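Local coordinates for type III Pentaketide Synthase (Neurospora crassa, PDB 3EUO), which probably acts as an acyltransferase of the chalcone and stilbene synthase family, building pentaketides as a type III polyketide synthase, at residues A148-A153 against E372-K377. Sequence-based numbering, arbitrary orientation.
Sequences AALRTA and EMCMLK
Arg151 meets Glu372 side-on, giving one nitrogen to each carboxylate oxygen. Arg151 NE reaches Glu372 OE1 at 2.9 Å in an almost straight bond (172°), lying on the syn lone pair of that oxygen. Beside it, Arg151 NH2 bonds to Glu372 OE2 at 2.8 Å, again on the syn side but somewhat out of the carboxylate plane. The two flat groups are only 13° from coplanar, and this paired grip fixes the rotation of both. Each chain bends to get there: the arginine runs extended as far as CD and then turns at chi3 (49°), bringing NE round to the glutamate, while Glu372 folds at its own second torsion. Ala148, one helical turn earlier, sets its CB 3.8 Å from Glu372 OE2, so a methyl packs against the bonded carboxylate. Farther along, the contact turns apolar and lighter, with Leu150 CD2 lying 4.3 Å from Cys374 SG.

The third guanidinium nitrogen, NH1, forms a salt bridge with Glu134 of the second subunit, which places Arg151 between two carboxylates at the dimer interface. Cutting the side chain back to an alanine is likely to leave the buried carboxylate of Glu372 without its mate and to remove this link between the subunits.

Trp229 and Asn231 of strand 224-233 touch the arginine, and Ser144, just before helix 145-162, touches Glu372. The contact thus joins that helix, in the N-terminal half of the thiolase-like fold, to strand 370-378 of the C-terminal half, which lies in the mixed sheet between strands 224-233 and 359-366.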
loop_
_atom_site.group_PDB
_atom_site.type_symbol
_atom_site.label_atom_id
_atom_site.label_comp_id
_atom_site.label_asym_id
_atom_site.label_seq_id
_atom_site.Cartn_x
_atom_site.Cartn_y
_atom_site.Cartn_z
ATOM N N ALA A 148 11.624 0.335 3.058
ATOM C CA ALA A 148 10.680 1.318 2.513
ATOM C C ALA A 148 9.683 1.781 3.580
ATOM O O ALA A 148 9.377 2.977 3.683
ATOM C CB ALA A 148 9.943 0.769 1.281
ATOM N N ALA A 149 9.183 0.833 4.370
ATOM C CA ALA A 149 8.278 1.158 5.465
ATOM C C ALA A 149 8.976 2.030 6.505
ATOM O O ALA A 149 8.392 2.991 6.998
ATOM C CB ALA A 149 7.725 -0.122 6.103
ATOM N N LEU A 150 10.232 1.703 6.816
ATOM C CA LEU A 150 11.004 2.496 7.767
ATOM C C LEU A 150 11.171 3.956 7.316
ATOM O O LEU A 150 11.001 4.874 8.117
ATOM C CB LEU A 150 12.380 1.863 8.036
ATOM C CG LEU A 150 13.205 2.512 9.153
ATOM C CD1 LEU A 150 12.547 2.346 10.529
ATOM C CD2 LEU A 150 14.625 1.963 9.152
ATOM N N ARG A 151 11.504 4.150 6.041
ATOM C CA ARG A 151 11.718 5.487 5.486
ATOM C C ARG A 151 10.408 6.274 5.447
ATOM O O ARG A 151 10.374 7.479 5.749
ATOM C CB ARG A 151 12.333 5.369 4.083
ATOM C CG ARG A 151 12.492 6.697 3.330
ATOM C CD ARG A 151 13.189 6.513 1.970
ATOM N NE ARG A 151 12.605 5.424 1.191
ATOM C CZ ARG A 151 11.427 5.490 0.575
ATOM N NH1 ARG A 151 10.705 6.604 0.638
ATOM N NH2 ARG A 151 10.968 4.436 -0.098
ATOM N N THR A 152 9.330 5.591 5.073
ATOM C CA THR A 152 8.004 6.196 5.072
ATOM C C THR A 152 7.635 6.620 6.496
ATOM O O THR A 152 7.214 7.750 6.706
ATOM C CB THR A 152 6.948 5.246 4.498
ATOM O OG1 THR A 152 7.312 4.909 3.151
ATOM C CG2 THR A 152 5.565 5.910 4.493
ATOM N N ALA A 153 7.828 5.719 7.459
ATOM C CA ALA A 153 7.639 6.042 8.877
ATOM C C ALA A 153 8.464 7.254 9.330
ATOM O O ALA A 153 7.979 8.066 10.115
ATOM C CB ALA A 153 7.948 4.843 9.750
ATOM N N GLU A 372 17.036 0.512 -1.427
ATOM C CA GLU A 372 16.828 1.244 -0.188
ATOM C C GLU A 372 18.088 1.143 0.664
ATOM O O GLU A 372 18.630 0.054 0.836
ATOM C CB GLU A 372 15.652 0.657 0.605
ATOM C CG GLU A 372 14.294 0.721 -0.096
ATOM C CD GLU A 372 13.632 2.106 -0.068
ATOM O OE1 GLU A 372 14.035 2.985 0.722
ATOM O OE2 GLU A 372 12.680 2.306 -0.841
ATOM N N MET A 373 18.558 2.278 1.169
ATOM C CA MET A 373 19.627 2.287 2.171
ATOM C C MET A 373 19.246 3.205 3.318
ATOM O O MET A 373 18.544 4.195 3.121
ATOM C CB MET A 373 20.968 2.753 1.587
ATOM C CG MET A 373 21.780 1.695 0.888
ATOM S SD MET A 373 23.538 2.144 0.635
ATOM C CE MET A 373 23.937 0.923 -0.600
ATOM N N CYS A 374 19.726 2.878 4.513
ATOM C CA CYS A 374 19.583 3.764 5.658
ATOM C C CYS A 374 20.868 3.776 6.475
ATOM O O CYS A 374 21.657 2.821 6.435
ATOM C CB CYS A 374 18.387 3.351 6.523
ATOM S SG CYS A 374 18.550 1.756 7.342
ATOM N N MET A 375 21.085 4.874 7.191
ATOM C CA MET A 375 22.184 4.954 8.139
ATOM C C MET A 375 21.625 5.002 9.553
ATOM O O MET A 375 20.835 5.891 9.881
ATOM C CB MET A 375 23.046 6.193 7.878
ATOM C CG MET A 375 24.268 6.298 8.804
ATOM S SD MET A 375 25.558 5.056 8.535
ATOM C CE MET A 375 26.354 5.782 7.104
ATOM N N LEU A 376 22.047 4.046 10.376
ATOM C CA LEU A 376 21.655 3.985 11.777
ATOM C C LEU A 376 22.859 4.232 12.666
ATOM O O LEU A 376 23.983 3.849 12.326
ATOM C CB LEU A 376 21.050 2.622 12.121
ATOM C CG LEU A 376 19.866 2.151 11.273
ATOM C CD1 LEU A 376 19.575 0.680 11.524
ATOM C CD2 LEU A 376 18.637 2.999 11.556
ATOM N N LYS A 377 22.618 4.892 13.792
ATOM C CA LYS A 377 23.617 5.005 14.841
ATOM C C LYS A 377 23.184 4.052 15.944
ATOM O O LYS A 377 22.057 4.121 16.435
ATOM C CB LYS A 377 23.734 6.450 15.352
ATOM C CG LYS A 377 24.854 6.670 16.376
ATOM C CD LYS A 377 25.001 8.146 16.728
ATOM C CE LYS A 377 26.146 8.380 17.717
ATOM N NZ LYS A 377 25.727 8.119 19.121
#